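Local structure of UspA1 (Moraxella catarrhalis, 3NTN) at residues 113-118 against 151-156; 109-114 against 123-128; 16-21 against 31-36. The protein probably acts as a trimeric autotransporter adhesin of the outer membrane that binds host fibronectin and the receptor CEACAM1. All blocks are in the same frame, centred on the assembly; numbering follows the deposited sequence.

Interaction 1 (113-118 against 151-156)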
ATOM      1  N   GLY B 113      -1.360   6.884  12.989  1.00 51.72           N
ATOM      2  CA  GLY B 113      -2.135   6.258  11.934  1.00 50.36           C
ATOM      3  C   GLY B 113      -1.338   6.086  10.650  1.00 48.34           C
ATOM      4  O   GLY B 113      -1.878   5.699   9.648  1.00 49.51           O
ATOM      5  N   SER B 114      -0.057   6.390  10.643  1.00 46.50           N
ATOM      6  CA  SER B 114       0.693   6.289   9.404  1.00 43.76           C
ATOM      7  C   SER B 114       0.984   4.828   9.064  1.00 41.90           C
ATOM      8  O   SER B 114       1.160   4.007   9.962  1.00 41.84           O
ATOM      9  CB  SER B 114       2.010   7.018   9.563  1.00 43.27           C
ATOM     10  OG  SER B 114       1.766   8.421   9.512  1.00 48.38           O
ATOM     11  N   VAL B 115       1.155   4.542   7.776  1.00 39.69           N
ATOM     12  CA  VAL B 115       1.658   3.253   7.332  1.00 37.58           C
ATOM     13  C   VAL B 115       2.935   3.528   6.530  1.00 38.22           C
ATOM     14  O   VAL B 115       2.948   4.378   5.662  1.00 39.66           O
ATOM     15  CB  VAL B 115       0.568   2.440   6.526  1.00 37.16           C
ATOM     16  CG1 VAL B 115       1.060   1.058   6.072  1.00 34.27           C
ATOM     17  CG2 VAL B 115      -0.712   2.270   7.366  1.00 36.65           C
ATOM     18  N   LEU B 116       4.027   2.839   6.846  1.00 38.64           N
ATOM     19  CA  LEU B 116       5.226   2.882   6.044  1.00 38.17           C
ATOM     20  C   LEU B 116       5.482   1.508   5.400  1.00 38.14           C
ATOM     21  O   LEU B 116       5.485   0.463   6.096  1.00 37.73           O
ATOM     22  CB  LEU B 116       6.414   3.299   6.903  1.00 38.60           C
ATOM     23  CG  LEU B 116       6.515   4.767   7.370  1.00 41.34           C
ATOM     24  CD1 LEU B 116       5.520   5.104   8.530  1.00 43.66           C
ATOM     25  CD2 LEU B 116       7.912   5.065   7.865  1.00 41.54           C
ATOM     26  N   LEU B 117       5.679   1.494   4.075  1.00 36.82           N
ATOM     27  CA  LEU B 117       5.964   0.253   3.404  1.00 37.04           C
ATOM     28  C   LEU B 117       7.308   0.322   2.721  1.00 37.86           C
ATOM     29  O   LEU B 117       7.571   1.280   2.043  1.00 38.33           O
ATOM     30  CB  LEU B 117       4.895  -0.011   2.339  1.00 37.46           C
ATOM     31  CG  LEU B 117       3.426  -0.135   2.812  1.00 36.87           C
ATOM     32  CD1 LEU B 117       2.570  -0.294   1.614  1.00 34.60           C
ATOM     33  CD2 LEU B 117       3.266  -1.384   3.774  1.00 34.61           C
ATOM     34  N   GLY B 118       8.152  -0.708   2.856  1.00 38.28           N
ATOM     35  CA  GLY B 118       9.428  -0.777   2.098  1.00 38.32           C
ATOM     36  C   GLY B 118      10.687  -0.213   2.734  1.00 39.28           C
ATOM     37  O   GLY B 118      10.626   0.468   3.732  1.00 39.22           O
ATOM     38  N   GLY B 151      -2.662  10.482   9.494  1.00 58.24           N
ATOM     39  CA  GLY B 151      -1.427   9.949   8.925  1.00 54.61           C
ATOM     40  C   GLY B 151      -1.487   9.669   7.438  1.00 51.29           C
ATOM     41  O   GLY B 151      -2.506   9.878   6.802  1.00 51.50           O
ATOM     42  N   THR B 152      -0.381   9.222   6.862  1.00 49.50           N
ATOM     43  CA  THR B 152      -0.325   8.979   5.440  1.00 47.85           C
ATOM     44  C   THR B 152       0.134   7.542   5.218  1.00 47.23           C
ATOM     45  O   THR B 152       0.541   6.884   6.158  1.00 49.12           O
ATOM     46  CB  THR B 152       0.651   9.945   4.757  1.00 48.56           C
ATOM     47  OG1 THR B 152       1.915   9.963   5.468  1.00 48.22           O
ATOM     48  CG2 THR B 152       0.038  11.356   4.685  1.00 48.79           C
ATOM     49  N   VAL B 153       0.076   7.051   3.993  1.00 45.60           N
ATOM     50  CA  VAL B 153       0.608   5.771   3.683  1.00 43.70           C
ATOM     51  C   VAL B 153       1.837   6.104   2.853  1.00 43.52           C
ATOM     52  O   VAL B 153       1.695   6.732   1.815  1.00 43.09           O
ATOM     53  CB  VAL B 153      -0.385   4.922   2.872  1.00 43.69           C
ATOM     54  CG1 VAL B 153       0.278   3.656   2.415  1.00 42.97           C
ATOM     55  CG2 VAL B 153      -1.633   4.570   3.707  1.00 43.48           C
ATOM     56  N   SER B 154       3.043   5.757   3.320  1.00 42.51           N
ATOM     57  CA  SER B 154       4.223   6.104   2.524  1.00 42.68           C
ATOM     58  C   SER B 154       4.783   4.907   1.832  1.00 41.32           C
ATOM     59  O   SER B 154       4.784   3.795   2.404  1.00 41.40           O
ATOM     60  CB  SER B 154       5.300   6.764   3.365  1.00 44.40           C
ATOM     61  OG  SER B 154       6.426   7.030   2.528  1.00 46.69           O
ATOM     62  N   VAL B 155       5.179   5.101   0.571  1.00 40.58           N
ATOM     63  CA  VAL B 155       5.821   4.032  -0.195  1.00 38.45           C
ATOM     64  C   VAL B 155       7.284   4.265  -0.496  1.00 40.13           C
ATOM     65  O   VAL B 155       7.898   3.431  -1.161  1.00 41.97           O
ATOM     66  CB  VAL B 155       5.058   3.660  -1.482  1.00 38.15           C
ATOM     67  CG1 VAL B 155       3.572   3.267  -1.180  1.00 35.19           C
ATOM     68  CG2 VAL B 155       5.135   4.752  -2.560  1.00 36.47           C
ATOM     69  N   GLY B 156       7.881   5.367  -0.025  1.00 41.51           N
ATOM     70  CA  GLY B 156       9.315   5.649  -0.332  1.00 42.30           C
ATOM     71  C   GLY B 156       9.805   6.880   0.425  1.00 43.93           C
ATOM     72  O   GLY B 156       9.210   7.211   1.437  1.00 43.78           O
TER
HETATM   73  O   HOH W   1       3.794   9.021   7.890  1.00 38.62           O

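Interaction 2 (109-114 against 123-128). With SO4 (sulfate ion), chain G.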
ATOM      1  N   ASN B 109       8.587  12.405  10.780  1.00 58.56           N
ATOM      2  CA  ASN B 109       7.428  13.217  10.428  1.00 60.21           C
ATOM      3  C   ASN B 109       6.128  12.467  10.293  1.00 58.65           C
ATOM      4  O   ASN B 109       5.107  13.042   9.959  1.00 61.27           O
ATOM      5  CB  ASN B 109       7.724  14.077   9.211  1.00 61.59           C
ATOM      6  CG  ASN B 109       8.679  15.199   9.535  1.00 65.65           C
ATOM      7  OD1 ASN B 109       8.355  16.117  10.308  1.00 69.25           O
ATOM      8  ND2 ASN B 109       9.870  15.136   8.950  1.00 64.92           N
ATOM      9  N   ALA B 110       6.169  11.186  10.616  1.00 57.03           N
ATOM     10  CA  ALA B 110       5.013  10.312  10.599  1.00 55.13           C
ATOM     11  C   ALA B 110       4.061  10.709  11.724  1.00 57.39           C
ATOM     12  O   ALA B 110       4.485  10.812  12.872  1.00 58.80           O
ATOM     13  CB  ALA B 110       5.476   8.931  10.797  1.00 52.16           C
ATOM     14  N   GLN B 111       2.790  10.947  11.416  1.00 57.75           N
ATOM     15  CA  GLN B 111       1.778  11.112  12.475  1.00 59.70           C
ATOM     16  C   GLN B 111       1.051   9.803  12.838  1.00 57.67           C
ATOM     17  O   GLN B 111       1.134   8.786  12.137  1.00 55.14           O
ATOM     18  CB  GLN B 111       0.726  12.155  12.081  1.00 62.75           C
ATOM     19  CG  GLN B 111       1.233  13.548  11.726  1.00 66.40           C
ATOM     20  CD  GLN B 111       0.291  14.226  10.721  1.00 72.92           C
ATOM     21  OE1 GLN B 111      -0.066  13.640   9.675  1.00 70.65           O
ATOM     22  NE2 GLN B 111      -0.148  15.451  11.050  1.00 77.78           N
ATOM     23  N   ASN B 112       0.319   9.851  13.936  1.00 54.43           N
ATOM     24  CA  ASN B 112      -0.565   8.755  14.348  1.00 54.88           C
ATOM     25  C   ASN B 112      -1.355   8.206  13.150  1.00 53.07           C
ATOM     26  O   ASN B 112      -1.912   8.969  12.381  1.00 52.20           O
ATOM     27  CB  ASN B 112      -1.517   9.215  15.458  1.00 57.14           C
ATOM     28  CG  ASN B 112      -0.783   9.688  16.696  1.00 60.16           C
ATOM     29  OD1 ASN B 112       0.308   9.205  17.018  1.00 61.90           O
ATOM     30  ND2 ASN B 112      -1.380  10.616  17.406  1.00 62.35           N
ATOM     31  N   GLY B 113      -1.360   6.884  12.989  1.00 51.72           N
ATOM     32  CA  GLY B 113      -2.135   6.258  11.934  1.00 50.36           C
ATOM     33  C   GLY B 113      -1.338   6.086  10.650  1.00 48.34           C
ATOM     34  O   GLY B 113      -1.878   5.699   9.648  1.00 49.51           O
ATOM     35  N   SER B 114      -0.057   6.390  10.643  1.00 46.50           N
ATOM     36  CA  SER B 114       0.693   6.289   9.404  1.00 43.76           C
ATOM     37  C   SER B 114       0.984   4.828   9.064  1.00 41.90           C
ATOM     38  O   SER B 114       1.160   4.007   9.962  1.00 41.84           O
ATOM     39  CB  SER B 114       2.010   7.018   9.563  1.00 43.27           C
ATOM     40  OG  SER B 114       1.766   8.421   9.512  1.00 48.38           O
ATOM     41  N   GLY B 123       8.051   8.559   6.671  1.00 45.73           N
ATOM     42  CA  GLY B 123       6.751   9.068   7.102  1.00 45.35           C
ATOM     43  C   GLY B 123       6.598  10.513   6.652  1.00 47.71           C
ATOM     44  O   GLY B 123       7.588  11.261   6.502  1.00 48.24           O
ATOM     45  N   LYS B 124       5.346  10.921   6.445  1.00 47.74           N
ATOM     46  CA  LYS B 124       5.035  12.296   6.003  1.00 48.42           C
ATOM     47  C   LYS B 124       3.729  12.747   6.614  1.00 47.99           C
ATOM     48  O   LYS B 124       2.775  11.973   6.691  1.00 46.81           O
ATOM     49  CB  LYS B 124       4.918  12.323   4.473  1.00 48.06           C
ATOM     50  CG  LYS B 124       5.363  13.632   3.828  1.00 49.85           C
ATOM     51  CD  LYS B 124       5.330  13.468   2.314  1.00 49.97           C
ATOM     52  CE  LYS B 124       4.867  14.734   1.635  1.00 50.21           C
ATOM     53  NZ  LYS B 124       5.537  14.783   0.324  1.00 48.57           N
ATOM     54  N   ALA B 125       3.673  14.007   7.023  1.00 49.36           N
ATOM     55  CA  ALA B 125       2.481  14.599   7.609  1.00 49.83           C
ATOM     56  C   ALA B 125       1.356  14.716   6.556  1.00 48.67           C
ATOM     57  O   ALA B 125       1.602  15.091   5.427  1.00 49.05           O
ATOM     58  CB  ALA B 125       2.864  16.006   8.195  1.00 52.14           C
ATOM     59  N   ALA B 126       0.136  14.364   6.914  1.00 48.31           N
ATOM     60  CA  ALA B 126      -1.017  14.594   6.040  1.00 48.60           C
ATOM     61  C   ALA B 126      -1.219  16.078   5.659  1.00 50.42           C
ATOM     62  O   ALA B 126      -1.071  16.970   6.498  1.00 53.23           O
ATOM     63  CB  ALA B 126      -2.289  14.047   6.700  1.00 48.34           C
ATOM     64  N   THR B 127      -1.535  16.360   4.398  1.00 50.25           N
ATOM     65  CA  THR B 127      -1.992  17.722   4.037  1.00 51.13           C
ATOM     66  C   THR B 127      -3.465  17.694   3.651  1.00 51.24           C
ATOM     67  O   THR B 127      -4.028  16.624   3.346  1.00 49.26           O
ATOM     68  CB  THR B 127      -1.129  18.390   2.933  1.00 51.07           C
ATOM     69  OG1 THR B 127      -1.123  17.573   1.732  1.00 49.44           O
ATOM     70  CG2 THR B 127       0.325  18.580   3.457  1.00 52.36           C
ATOM     71  N   ILE B 128      -4.092  18.872   3.721  1.00 53.50           N
ATOM     72  CA  ILE B 128      -5.484  19.055   3.379  1.00 53.42           C
ATOM     73  C   ILE B 128      -5.507  19.661   1.996  1.00 52.77           C
ATOM     74  O   ILE B 128      -5.052  20.774   1.805  1.00 54.64           O
ATOM     75  CB  ILE B 128      -6.203  19.964   4.384  1.00 57.16           C
ATOM     76  CG1 ILE B 128      -6.212  19.318   5.777  1.00 57.35           C
ATOM     77  CG2 ILE B 128      -7.664  20.250   3.924  1.00 59.12           C
ATOM     78  CD1 ILE B 128      -6.734  20.242   6.879  1.00 63.92           C
TER
HETATM   79  S   SO4 G   1       8.819  15.992   1.742  1.00 93.40           S
HETATM   80  O1  SO4 G   1       8.443  15.537   0.399  1.00 90.54           O
HETATM   81  O2  SO4 G   1      10.252  15.719   1.923  1.00 93.43           O
HETATM   82  O3  SO4 G   1       8.445  17.406   1.960  1.00 91.94           O
HETATM   83  O4  SO4 G   1       8.100  15.239   2.776  1.00 95.18           O
HETATM   84  O   HOH W   2       9.590  11.036   8.535  1.00 22.22           O
HETATM   85  O   HOH W   3      -1.291  17.098   9.035  1.00 24.22           O
HETATM   86  O   HOH W   4       1.682  11.162   8.699  1.00 29.48           O
HETATM   87  O   HOH W   1       3.794   9.021   7.890  1.00 38.62           O

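Interaction 3 (16-21 against 31-36)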
ATOM      1  N   TYR B  16      20.535 -16.035  30.179  1.00 62.38           N
ATOM      2  CA  TYR B  16      20.273 -14.654  30.632  1.00 62.80           C
ATOM      3  C   TYR B  16      18.940 -14.112  30.178  1.00 59.79           C
ATOM      4  O   TYR B  16      18.836 -12.917  29.890  1.00 61.22           O
ATOM      5  CB  TYR B  16      21.412 -13.674  30.252  1.00 66.49           C
ATOM      6  CG  TYR B  16      22.719 -14.024  30.902  1.00 71.22           C
ATOM      7  CD1 TYR B  16      23.106 -13.455  32.131  1.00 75.28           C
ATOM      8  CD2 TYR B  16      23.549 -14.979  30.332  1.00 72.79           C
ATOM      9  CE1 TYR B  16      24.306 -13.829  32.744  1.00 78.13           C
ATOM     10  CE2 TYR B  16      24.738 -15.354  30.939  1.00 77.04           C
ATOM     11  CZ  TYR B  16      25.115 -14.782  32.131  1.00 79.56           C
ATOM     12  OH  TYR B  16      26.322 -15.184  32.668  1.00 85.08           O
ATOM     13  N   ASN B  17      17.941 -15.005  30.104  1.00 56.41           N
ATOM     14  CA  ASN B  17      16.571 -14.676  29.730  1.00 54.49           C
ATOM     15  C   ASN B  17      15.739 -14.389  30.958  1.00 54.83           C
ATOM     16  O   ASN B  17      15.949 -14.977  31.982  1.00 55.82           O
ATOM     17  CB  ASN B  17      15.939 -15.808  28.913  1.00 52.34           C
ATOM     18  CG  ASN B  17      16.579 -15.955  27.564  1.00 52.35           C
ATOM     19  OD1 ASN B  17      16.895 -14.965  26.901  1.00 53.86           O
ATOM     20  ND2 ASN B  17      16.790 -17.189  27.146  1.00 53.09           N
ATOM     21  N   GLN B  18      14.794 -13.469  30.862  1.00 54.78           N
ATOM     22  CA  GLN B  18      14.036 -13.087  32.027  1.00 56.20           C
ATOM     23  C   GLN B  18      12.587 -12.959  31.627  1.00 54.71           C
ATOM     24  O   GLN B  18      12.281 -12.264  30.689  1.00 55.38           O
ATOM     25  CB  GLN B  18      14.561 -11.750  32.599  1.00 59.86           C
ATOM     26  CG  GLN B  18      15.832 -11.869  33.470  1.00 63.94           C
ATOM     27  CD  GLN B  18      16.582 -10.526  33.636  1.00 71.88           C
ATOM     28  OE1 GLN B  18      16.796 -10.035  34.761  1.00 73.87           O
ATOM     29  NE2 GLN B  18      16.985  -9.933  32.503  1.00 73.17           N
ATOM     30  N   ALA B  19      11.685 -13.633  32.326  1.00 55.19           N
ATOM     31  CA  ALA B  19      10.259 -13.455  32.084  1.00 54.42           C
ATOM     32  C   ALA B  19       9.701 -12.822  33.358  1.00 56.37           C
ATOM     33  O   ALA B  19       9.113 -13.490  34.190  1.00 57.81           O
ATOM     34  CB  ALA B  19       9.615 -14.763  31.785  1.00 52.99           C
ATOM     35  N   LYS B  20       9.936 -11.529  33.528  1.00 56.91           N
ATOM     36  CA  LYS B  20       9.550 -10.816  34.761  1.00 58.73           C
ATOM     37  C   LYS B  20       8.063 -10.429  34.804  1.00 58.48           C
ATOM     38  O   LYS B  20       7.541 -10.160  35.873  1.00 58.87           O
ATOM     39  CB  LYS B  20      10.408  -9.563  34.954  1.00 58.86           C
ATOM     40  CG  LYS B  20      11.904  -9.846  35.045  1.00 62.33           C
ATOM     41  CD  LYS B  20      12.735  -8.591  34.828  1.00 66.91           C
ATOM     42  CE  LYS B  20      13.892  -8.523  35.827  1.00 71.07           C
ATOM     43  NZ  LYS B  20      14.739  -7.301  35.647  1.00 70.99           N
ATOM     44  N   GLY B  21       7.397 -10.358  33.652  1.00 56.28           N
ATOM     45  CA  GLY B  21       5.987  -9.918  33.617  1.00 56.43           C
ATOM     46  C   GLY B  21       5.086 -11.073  33.978  1.00 57.09           C
ATOM     47  O   GLY B  21       5.399 -12.228  33.641  1.00 56.14           O
ATOM     48  N   ASN B  31      19.789 -13.324  26.364  1.00 53.19           N
ATOM     49  CA  ASN B  31      19.583 -11.956  26.787  1.00 54.98           C
ATOM     50  C   ASN B  31      18.224 -11.337  26.362  1.00 54.65           C
ATOM     51  O   ASN B  31      18.130 -10.162  25.939  1.00 54.89           O
ATOM     52  CB  ASN B  31      20.754 -11.084  26.309  1.00 56.44           C
ATOM     53  CG  ASN B  31      20.985  -9.899  27.201  1.00 59.76           C
ATOM     54  OD1 ASN B  31      20.689  -9.939  28.397  1.00 63.41           O
ATOM     55  ND2 ASN B  31      21.546  -8.836  26.636  1.00 64.21           N
ATOM     56  N   ASN B  32      17.177 -12.138  26.487  1.00 53.49           N
ATOM     57  CA  ASN B  32      15.838 -11.664  26.245  1.00 53.16           C
ATOM     58  C   ASN B  32      15.098 -11.297  27.555  1.00 53.77           C
ATOM     59  O   ASN B  32      15.063 -12.056  28.489  1.00 54.70           O
ATOM     60  CB  ASN B  32      15.090 -12.695  25.395  1.00 51.81           C
ATOM     61  CG  ASN B  32      15.717 -12.880  23.983  1.00 51.41           C
ATOM     62  OD1 ASN B  32      16.026 -11.902  23.301  1.00 52.60           O
ATOM     63  ND2 ASN B  32      15.879 -14.136  23.545  1.00 48.85           N
ATOM     64  N   GLU B  33      14.504 -10.116  27.605  1.00 54.53           N
ATOM     65  CA  GLU B  33      13.798  -9.643  28.782  1.00 55.80           C
ATOM     66  C   GLU B  33      12.329  -9.340  28.472  1.00 55.47           C
ATOM     67  O   GLU B  33      12.026  -8.335  27.782  1.00 56.26           O
ATOM     68  CB  GLU B  33      14.447  -8.339  29.201  1.00 56.77           C
ATOM     69  CG  GLU B  33      14.617  -8.172  30.667  1.00 62.93           C
ATOM     70  CD  GLU B  33      15.300  -6.843  31.002  1.00 71.68           C
ATOM     71  OE1 GLU B  33      14.806  -6.137  31.926  1.00 73.46           O
ATOM     72  OE2 GLU B  33      16.323  -6.502  30.338  1.00 74.18           O
ATOM     73  N   ALA B  34      11.413 -10.150  28.993  1.00 54.87           N
ATOM     74  CA  ALA B  34       9.973  -9.866  28.807  1.00 54.97           C
ATOM     75  C   ALA B  34       9.330  -9.336  30.076  1.00 56.31           C
ATOM     76  O   ALA B  34       9.108 -10.054  31.030  1.00 57.64           O
ATOM     77  CB  ALA B  34       9.188 -11.090  28.234  1.00 53.27           C
ATOM     78  N   THR B  35       9.018  -8.061  30.071  1.00 56.24           N
ATOM     79  CA  THR B  35       8.655  -7.384  31.296  1.00 57.73           C
ATOM     80  C   THR B  35       7.169  -7.065  31.440  1.00 57.29           C
ATOM     81  O   THR B  35       6.672  -6.901  32.563  1.00 58.86           O
ATOM     82  CB  THR B  35       9.537  -6.158  31.428  1.00 58.67           C
ATOM     83  OG1 THR B  35      10.648  -6.515  32.263  1.00 60.08           O
ATOM     84  CG2 THR B  35       8.773  -4.977  31.971  1.00 61.63           C
ATOM     85  N   GLY B  36       6.452  -7.030  30.321  1.00 54.84           N
ATOM     86  CA  GLY B  36       5.051  -6.670  30.372  1.00 54.41           C
ATOM     87  C   GLY B  36       4.147  -7.829  30.733  1.00 53.61           C
ATOM     88  O   GLY B  36       4.460  -8.997  30.498  1.00 52.69           O
TER

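Interaction 1 (113-118 against 151-156)
Leu117 and Ser154 meet backbone to backbone: Leu117 N donates to Ser154 O at 3.0 Å. From there the leucine side chain can be followed outward. Its CB lies 3.8 Å from the same Ser154 O. The first torsion (chi1 -60°) holds CG beside the backbone N, the very atom that bonds Ser154 O, and hence still 4.2 Å from that oxygen. Past CG the methyls leave the neighbouring strand, and the side chain packs on Leu117 of the third subunit, a good use for a branched apolar group where three copies converge.

Two further bonds fix the register. Val115 N reaches Thr152 O at 2.9 Å, and Ser154 N returns a nearly straight bond (168°) to Val115 O at 2.7 Å. One residue thus binds forward and back, the pattern of a parallel bridge, here between Val115 and Val153. It extends the parallel sheet of the left-handed beta-roll head typical of YadA-like adhesins, although 153-154 enters only after a long excursion of the chain. On the face that carries the two valines, Val153 CG2 comes up to Val115 CB at 4.2 Å, and Val115 packs on Gly118 of the second subunit. Leu116 and Ser154 occupy the other face, where both side chains touch Thr121 and Ser154 OG bonds to Ala122 O.

At the start of the pairing the two segments come close because Gly151, with its positive phi, has no side chain: the space a CB would need is taken by Ser114 N and Gly113 C. Thr152 OG1, chiefly engaged with Lys124 O, also accepts a longer bond of 3.2 Å from a water that donates its other hydrogen to Ser114 OG, which itself donates to Gln111 O.

Interaction 2 (109-114 against 123-128)
Gln111 OE1 has one firm donor, Ala126 N at 2.9 Å with a fairly straight N-H (162°), and a longer, possible second one in a water at 3.2 Å. The amide hydrogen approaches from above the carbonyl plane, 38° out of it, instead of along a lone pair. With CG anti to the carbonyl carbon (chi1 -57°) and the chain extended beyond it, glutamine has the length to span the gap between two irregular segments. Its CD then rests 4.0 Å from Ala125 CB, while NE2 gives one of its hydrogens to a second water that also bonds Ala126 O, so both ends of the amide are engaged and its rotation is set.

The water near OE1 accepts from Gln111 N. Ser114 OG and, doubtfully close, Lys124 O compete with OE1 for its two hydrogens, which cannot serve all three at once. Ser114 OG donates to Gln111 O at 2.7 Å, reinforcing the type II turn from Gln111 to Ser114, whose own backbone bond, Ser114 N to Gln111 O, is weak; Gly113 takes the positive phi. A further water joins Ser114 OG to Lys124 N. Nearer the start of both segments, Ala110 CB lies 3.9 Å from Gly123 CA, small residues that let the chains pass closely. Lys124 turns outward, its NZ 3.0 Å from O1 of a sulfate probably taken from the crystallisation liquor.

Residues 109-114 lead from strand 99-101 into strand 115-117; the loop of residues 123-128 then heads for strand 132-134, with Thr127 N bonded to Gln163 OE1 of the second subunit.

Interaction 3 (16-21 against 31-36)
Asn31 begins the pairing with its CA 3.3 Å from Tyr16 O, a CA-H...O contact. From Asn31 to Ala34 each residue faces the one fifteen earlier, as expected of successive coils of the YadA-like left-handed parallel beta-roll. Asn31 and Tyr16 both have positive phi at the bend, a conformation asparagine adopts readily.

Asn32 comes next, its N bonded to Asn17 OD1 at 2.9 Å in the carbonyl plane. Both side chains hold CG beside the backbone N and run side by side with their amide planes only 2° apart, a rung of an asparagine ladder. The pattern continues into the coils on either side in sequence: Asn2 OD1 receives Asn17 N, and Asn32 OD1 receives Asn47 N. The amide nitrogens are satisfied by glycine carbonyls, Asn17 ND2 by Gly29 and Gly13, Asn32 ND2 by Gly28 and Gly44. Asn32 O takes Gln18 N at 2.8 Å.

Glu33 lies alongside Gln18 on the partly exposed face, its CG 3.5 Å from Gln18 NE2 and its carboxylate turned 40° from that amide. Its OE1 makes a long salt bridge of 3.9 Å with Lys20 NZ; flexible polar chains suit this outer face. Ala34 projects to the inner face against Val26 and Ile41, where a small apolar group fits, while its N donates to Gln18 O at 2.8 Å. Ala34 O accepts Gly21 N at 3.1 Å and, weakly, Lys20 N.

Thr35 runs beside Lys20, with OG1 towards the lysine CD. Gly21 suits its place because a CB there would collide with Thr35 O and Gly36 O. Last comes Gly36, whose O lies 3.6 Å from Gly21 CA, a nearly straight CA-H...O contact.

How the interactions relate
Interactions 1 and 2 are neighbours, their centres 8 Å apart, and both draw on Gly113 and Ser114. They also touch directly: Thr152 OG1 lies 2.5 Å from Lys124 O, a probable hydrogen bond, and Leu116 CD2 packs 3.7 Å from Gly123 N. One water serves both, and both reach the second subunit. Interaction 3 belongs to the same roll but to its N-terminal coils. Its centre lies about 31 Å from that of interaction 1 and 34 Å from that of interaction 2, and it touches no other chain of the assembly. The nickel site at His216 and His220 sits at the far C-terminal end, beyond all three.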